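Local coordinates for ribosome-associated protein Y (PSrp-1) (Clostridium acetobutylicum, PDB 3KA5) that probably helps pair active 70S ribosomes into translationally inactive 100S dimers in stationary phase, this chain being the C-terminal domain of the long-form hibernation-promoting factor, at residues Phe29-Asn34 against Asn38-Val43; Leu20-Leu25 against Gly49-Ile54. All coordinates share one frame; numbering follows the deposited sequence.

Contact 1: Phe29-Asn34 against Asn38-Val43; sequences FFVFQN and NEVNVV
The Phe-32 ring reaches obliquely to the partner strand, with CE2 3.6 Å from Asn-41 CB and 3.7 Å from Val-43 CG1. Its chi1 of 71° sets CG between the backbone N and the carbonyl carbon, which brings the ring toward the other strand; its plane stands nearly perpendicular (87°) to the Asn-41 amide. At its edge, in the ring plane, sits the carbonyl oxygen of Phe-30. The Phe-30 ring has Val-43 CG2 at its edge and leans away to helix 15-25, while the Phe-29 ring stacks on Phe-29 of the second subunit. The Asn-34 amide stands steeply across that of Asn-41, and its OD1 accepts a hydrogen bond from the backbone N of Asp-36 in the turn.

On the side of Val-31, the methyls pack against each other: CG1 meets Val-40 CG1 at 3.7 Å and CG2 meets Val-42 CG2 at 4.1 Å. The backbones are joined by reciprocal bonds at two hydrogen-bonded pairs, Phe-30 with Val-43 and Phe-32 with Asn-41; in the latter, Asn-41 N reaches Phe-32 O at 2.8 Å and almost straight (171°). Val-31 and Val-42 also pack on Val-42 and Val-31 of the second subunit. This is an antiparallel beta hairpin: one face, with Phe-30 and Phe-32, packs on helix 15-25, while the face of Val-31 and Val-42 helps build the dimer interface.

Contact 2: Leu20-Leu25 against Gly49-Ile54; sequences LEMELL and GNYGLI
Tyr-51 reaches Met-22 and Glu-23 with its ring, from a backbone that stays well away from the helix, the CA atoms of Met-22 and Tyr-51 being 10.6 Å from each other. CB points toward the helix, and CG, anti to the carbonyl carbon (chi1 -69°), carries the ring on in that direction. The CD1-CE1 side of the ring then makes the contact. CD1 comes first, 3.6 Å from CE of Met-22, a selenomethionine. Next is CE1, which touches the same methyl at 3.7 Å and lies 3.6 Å from Glu-23 OE2, an oxygen near the ring plane. At the tip, OH rests against the Glu-23 chain, 3.6 Å from CG and 3.5 Å from CD, without a hydrogen bond to the carboxylate.

Met-22 runs out fully extended until its bend at chi3 (57°) turns CE to the ring. Glu-23 bends at chi2 and comes to meet Tyr-51 from the opposite direction, its carboxylate plane inclined 56° to the ring; a long, weak ion pair links its OE1 to Lys-45 NZ. The contact is small and joins the later turns of helix 15-25 to the start of strand 51-55. Tyr-51 also leans on Val-19 of that helix and on Lys-45 of strand 39-45, Met-22 packs on Phe-30 of strand 29-34, and strand 51-55 pairs in parallel with a strand of the second subunit, carrying the sheet across the dimer.

From the N terminus the chain passes through strand 2-6 into helix 15-25, the first partner of contact 2, and leads through a short link into strand 29-34. A short turn then brings back strand 39-45, and contact 1 closes this hairpin. The chain continues to strand 51-55, where contact 2 closes the wider loop, so contact 1 is nested inside contact 2. The two meet where the middle strand runs beside strand 51-55: Val-42 O and Ile-54 N, 2.7 Å apart, probably share a hydrogen bond, and Val-43 packs on Leu-53. Contact 1 joins two strands of the antiparallel sheet, contact 2 ties the helix to its third, and both touch the second subunit.

Contact 1: Phe29-Asn34 against Asn38-Val43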
loop_
_atom_site.group_PDB
_atom_site.type_symbol
_atom_site.label_atom_id
_atom_site.label_comp_id
_atom_site.label_asym_id
_atom_site.label_seq_id
_atom_site.Cartn_x
_atom_site.Cartn_y
_atom_site.Cartn_z
ATOM N N PHE B 29 -7.168 0.059 3.611
ATOM C CA PHE B 29 -6.180 -0.504 2.704
ATOM C C PHE B 29 -5.352 -1.448 3.563
ATOM O O PHE B 29 -5.337 -1.310 4.783
ATOM C CB PHE B 29 -5.329 0.590 2.046
ATOM C CG PHE B 29 -4.349 1.247 2.961
ATOM C CD1 PHE B 29 -3.095 0.686 3.178
ATOM C CD2 PHE B 29 -4.665 2.445 3.583
ATOM C CE1 PHE B 29 -2.162 1.320 4.004
ATOM C CE2 PHE B 29 -3.740 3.086 4.410
ATOM C CZ PHE B 29 -2.489 2.521 4.618
ATOM N N PHE B 30 -4.687 -2.411 2.942
ATOM C CA PHE B 30 -3.929 -3.400 3.710
ATOM C C PHE B 30 -2.722 -3.859 2.899
ATOM O O PHE B 30 -2.863 -4.325 1.766
ATOM C CB PHE B 30 -4.875 -4.576 4.022
ATOM C CG PHE B 30 -4.322 -5.592 4.988
ATOM C CD1 PHE B 30 -4.287 -5.332 6.357
ATOM C CD2 PHE B 30 -3.896 -6.832 4.534
ATOM C CE1 PHE B 30 -3.847 -6.306 7.253
ATOM C CE2 PHE B 30 -3.455 -7.804 5.420
ATOM C CZ PHE B 30 -3.430 -7.543 6.779
ATOM N N VAL B 31 -1.530 -3.700 3.473
ATOM C CA VAL B 31 -0.289 -4.089 2.812
ATOM C C VAL B 31 0.056 -5.512 3.220
ATOM O O VAL B 31 0.005 -5.850 4.403
ATOM C CB VAL B 31 0.877 -3.159 3.235
ATOM C CG1 VAL B 31 2.139 -3.518 2.469
ATOM C CG2 VAL B 31 0.490 -1.705 3.000
ATOM N N PHE B 32 0.411 -6.352 2.256
ATOM C CA PHE B 32 0.745 -7.732 2.580
ATOM C C PHE B 32 1.698 -8.362 1.577
ATOM O O PHE B 32 1.863 -7.875 0.457
ATOM C CB PHE B 32 -0.533 -8.576 2.662
ATOM C CG PHE B 32 -1.185 -8.836 1.324
ATOM C CD1 PHE B 32 -1.160 -10.103 0.762
ATOM C CD2 PHE B 32 -1.827 -7.809 0.632
ATOM C CE1 PHE B 32 -1.761 -10.354 -0.475
ATOM C CE2 PHE B 32 -2.432 -8.048 -0.606
ATOM C CZ PHE B 32 -2.399 -9.323 -1.158
ATOM N N GLN B 33 2.329 -9.449 1.998
ATOM C CA GLN B 33 3.244 -10.189 1.142
ATOM C C GLN B 33 2.363 -11.220 0.450
ATOM O O GLN B 33 1.826 -12.104 1.109
ATOM C CB GLN B 33 4.298 -10.892 2.000
ATOM C CG GLN B 33 5.208 -11.837 1.244
ATOM C CD GLN B 33 6.316 -11.117 0.515
ATOM O OE1 GLN B 33 6.066 -10.308 -0.377
ATOM N NE2 GLN B 33 7.556 -11.406 0.894
ATOM N N ASN B 34 2.190 -11.092 -0.862
ATOM C CA ASN B 34 1.356 -12.027 -1.611
ATOM C C ASN B 34 2.079 -13.365 -1.710
ATOM O O ASN B 34 3.166 -13.444 -2.278
ATOM C CB ASN B 34 1.080 -11.484 -3.018
ATOM C CG ASN B 34 0.010 -12.273 -3.747
ATOM O OD1 ASN B 34 -0.007 -13.499 -3.698
ATOM N ND2 ASN B 34 -0.887 -11.572 -4.434
ATOM N N ASN B 38 5.113 -13.893 -4.146
ATOM C CA ASN B 38 6.214 -13.570 -3.244
ATOM C C ASN B 38 6.550 -12.080 -3.270
ATOM O O ASN B 38 7.666 -11.683 -2.935
ATOM C CB ASN B 38 7.464 -14.379 -3.615
ATOM C CG ASN B 38 7.285 -15.872 -3.402
ATOM O OD1 ASN B 38 8.165 -16.668 -3.739
ATOM N ND2 ASN B 38 6.147 -16.260 -2.836
ATOM N N GLU B 39 5.589 -11.253 -3.669
ATOM C CA GLU B 39 5.817 -9.813 -3.715
ATOM C C GLU B 39 4.810 -9.064 -2.851
ATOM O O GLU B 39 3.720 -9.562 -2.573
ATOM C CB GLU B 39 5.733 -9.305 -5.158
ATOM C CG GLU B 39 6.685 -10.010 -6.116
ATOM C CD GLU B 39 6.506 -9.560 -7.553
ATOM O OE1 GLU B 39 5.420 -9.038 -7.877
ATOM O OE2 GLU B 39 7.445 -9.741 -8.361
ATOM N N VAL B 40 5.192 -7.867 -2.422
ATOM C CA VAL B 40 4.314 -7.046 -1.605
ATOM C C VAL B 40 3.223 -6.471 -2.496
ATOM O O VAL B 40 3.490 -5.976 -3.595
ATOM C CB VAL B 40 5.078 -5.887 -0.942
ATOM C CG1 VAL B 40 4.102 -4.922 -0.300
ATOM C CG2 VAL B 40 6.032 -6.429 0.106
ATOM N N ASN B 41 1.992 -6.556 -2.013
ATOM C CA ASN B 41 0.825 -6.047 -2.721
ATOM C C ASN B 41 0.019 -5.224 -1.723
ATOM O O ASN B 41 0.269 -5.276 -0.516
ATOM C CB ASN B 41 -0.065 -7.193 -3.206
ATOM C CG ASN B 41 0.505 -7.938 -4.404
ATOM O OD1 ASN B 41 1.607 -7.659 -4.885
ATOM N ND2 ASN B 41 -0.261 -8.899 -4.895
ATOM N N VAL B 42 -0.960 -4.485 -2.225
ATOM C CA VAL B 42 -1.817 -3.678 -1.373
ATOM C C VAL B 42 -3.264 -3.816 -1.833
ATOM O O VAL B 42 -3.570 -3.587 -3.003
ATOM C CB VAL B 42 -1.425 -2.182 -1.437
ATOM C CG1 VAL B 42 -2.296 -1.369 -0.484
ATOM C CG2 VAL B 42 0.055 -2.015 -1.080
ATOM N N VAL B 43 -4.149 -4.226 -0.929
ATOM C CA VAL B 43 -5.556 -4.331 -1.278
ATOM C C VAL B 43 -6.229 -3.129 -0.644
ATOM O O VAL B 43 -5.744 -2.591 0.353
ATOM C CB VAL B 43 -6.225 -5.643 -0.763
ATOM C CG1 VAL B 43 -5.786 -6.818 -1.614
ATOM C CG2 VAL B 43 -5.870 -5.894 0.689
#

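Contact 2: Leu20-Leu25 against Gly49-Ile54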
loop_
_atom_site.group_PDB
_atom_site.type_symbol
_atom_site.label_atom_id
_atom_site.label_comp_id
_atom_site.label_asym_id
_atom_site.label_seq_id
_atom_site.Cartn_x
_atom_site.Cartn_y
_atom_site.Cartn_z
ATOM N N LEU B 20 -10.115 -10.203 3.457
ATOM C CA LEU B 20 -10.841 -10.599 4.661
ATOM C C LEU B 20 -10.208 -9.944 5.889
ATOM O O LEU B 20 -10.905 -9.374 6.729
ATOM C CB LEU B 20 -10.815 -12.127 4.791
ATOM C CG LEU B 20 -11.463 -12.803 6.002
ATOM C CD1 LEU B 20 -12.902 -12.336 6.175
ATOM C CD2 LEU B 20 -11.403 -14.320 5.799
ATOM N N GLU B 21 -8.884 -10.030 5.980
ATOM C CA GLU B 21 -8.142 -9.437 7.094
ATOM C C GLU B 21 -8.358 -7.935 7.162
ATOM O O GLU B 21 -8.539 -7.365 8.245
ATOM C CB GLU B 21 -6.644 -9.709 6.940
ATOM C CG GLU B 21 -6.219 -11.097 7.346
ATOM C CD GLU B 21 -6.474 -11.361 8.811
ATOM O OE1 GLU B 21 -6.070 -10.525 9.644
ATOM O OE2 GLU B 21 -7.074 -12.400 9.132
HETATM N N MSE B 22 -8.324 -7.283 6.005
HETATM C CA MSE B 22 -8.520 -5.843 5.984
HETATM C C MSE B 22 -9.866 -5.498 6.593
HETATM O O MSE B 22 -9.974 -4.561 7.382
HETATM C CB MSE B 22 -8.439 -5.299 4.555
HETATM C CG MSE B 22 -8.731 -3.813 4.460
HETATM SE SE MSE B 22 -8.600 -3.223 2.616
HETATM C CE MSE B 22 -9.885 -4.410 1.832
ATOM N N GLU B 23 -10.896 -6.261 6.243
ATOM C CA GLU B 23 -12.225 -6.003 6.776
ATOM C C GLU B 23 -12.365 -6.340 8.261
ATOM O O GLU B 23 -12.962 -5.574 9.021
ATOM C CB GLU B 23 -13.267 -6.774 5.968
ATOM C CG GLU B 23 -13.405 -6.275 4.544
ATOM C CD GLU B 23 -13.827 -4.819 4.490
ATOM O OE1 GLU B 23 -14.842 -4.475 5.131
ATOM O OE2 GLU B 23 -13.149 -4.022 3.810
ATOM N N LEU B 24 -11.819 -7.481 8.673
ATOM C CA LEU B 24 -11.897 -7.907 10.070
ATOM C C LEU B 24 -11.184 -6.921 10.982
ATOM O O LEU B 24 -11.613 -6.689 12.113
ATOM C CB LEU B 24 -11.265 -9.295 10.241
ATOM C CG LEU B 24 -11.992 -10.481 9.598
ATOM C CD1 LEU B 24 -11.112 -11.725 9.661
ATOM C CD2 LEU B 24 -13.305 -10.722 10.312
ATOM N N LEU B 25 -10.098 -6.341 10.481
ATOM C CA LEU B 25 -9.306 -5.387 11.253
ATOM C C LEU B 25 -9.814 -3.949 11.155
ATOM O O LEU B 25 -9.383 -3.077 11.916
ATOM C CB LEU B 25 -7.851 -5.466 10.810
ATOM C CG LEU B 25 -7.198 -6.824 11.084
ATOM C CD1 LEU B 25 -5.865 -6.909 10.351
ATOM C CD2 LEU B 25 -7.016 -7.019 12.592
ATOM N N GLY B 49 -17.957 -0.804 -4.519
ATOM C CA GLY B 49 -18.375 -2.071 -3.953
ATOM C C GLY B 49 -17.289 -3.123 -4.044
ATOM O O GLY B 49 -17.160 -3.976 -3.164
ATOM N N ASN B 50 -16.502 -3.069 -5.113
ATOM C CA ASN B 50 -15.429 -4.031 -5.304
ATOM C C ASN B 50 -14.188 -3.667 -4.498
ATOM O O ASN B 50 -14.139 -2.648 -3.811
ATOM C CB ASN B 50 -15.056 -4.134 -6.786
ATOM C CG ASN B 50 -16.155 -4.755 -7.630
ATOM O OD1 ASN B 50 -16.579 -5.887 -7.389
ATOM N ND2 ASN B 50 -16.616 -4.018 -8.632
ATOM N N TYR B 51 -13.186 -4.524 -4.594
ATOM C CA TYR B 51 -11.926 -4.321 -3.899
ATOM C C TYR B 51 -10.854 -4.206 -4.963
ATOM O O TYR B 51 -10.994 -4.766 -6.049
ATOM C CB TYR B 51 -11.626 -5.521 -2.997
ATOM C CG TYR B 51 -12.561 -5.651 -1.816
ATOM C CD1 TYR B 51 -12.426 -4.825 -0.703
ATOM C CD2 TYR B 51 -13.598 -6.584 -1.822
ATOM C CE1 TYR B 51 -13.301 -4.924 0.377
ATOM C CE2 TYR B 51 -14.478 -6.689 -0.746
ATOM C CZ TYR B 51 -14.322 -5.855 0.348
ATOM O OH TYR B 51 -15.191 -5.946 1.413
ATOM N N GLY B 52 -9.791 -3.475 -4.652
ATOM C CA GLY B 52 -8.706 -3.332 -5.596
ATOM C C GLY B 52 -7.451 -3.975 -5.043
ATOM O O GLY B 52 -7.266 -4.062 -3.827
ATOM N N LEU B 53 -6.595 -4.432 -5.948
ATOM C CA LEU B 53 -5.336 -5.062 -5.595
ATOM C C LEU B 53 -4.251 -4.361 -6.399
ATOM O O LEU B 53 -4.294 -4.356 -7.623
ATOM C CB LEU B 53 -5.362 -6.544 -5.967
ATOM C CG LEU B 53 -4.058 -7.315 -5.755
ATOM C CD1 LEU B 53 -3.801 -7.500 -4.275
ATOM C CD2 LEU B 53 -4.155 -8.664 -6.437
ATOM N N ILE B 54 -3.293 -3.755 -5.710
ATOM C CA ILE B 54 -2.197 -3.058 -6.374
ATOM C C ILE B 54 -0.977 -3.973 -6.378
ATOM O O ILE B 54 -0.566 -4.487 -5.328
ATOM C CB ILE B 54 -1.861 -1.738 -5.640
ATOM C CG1 ILE B 54 -3.125 -0.875 -5.541
ATOM C CG2 ILE B 54 -0.754 -0.990 -6.378
ATOM C CD1 ILE B 54 -2.975 0.359 -4.672
#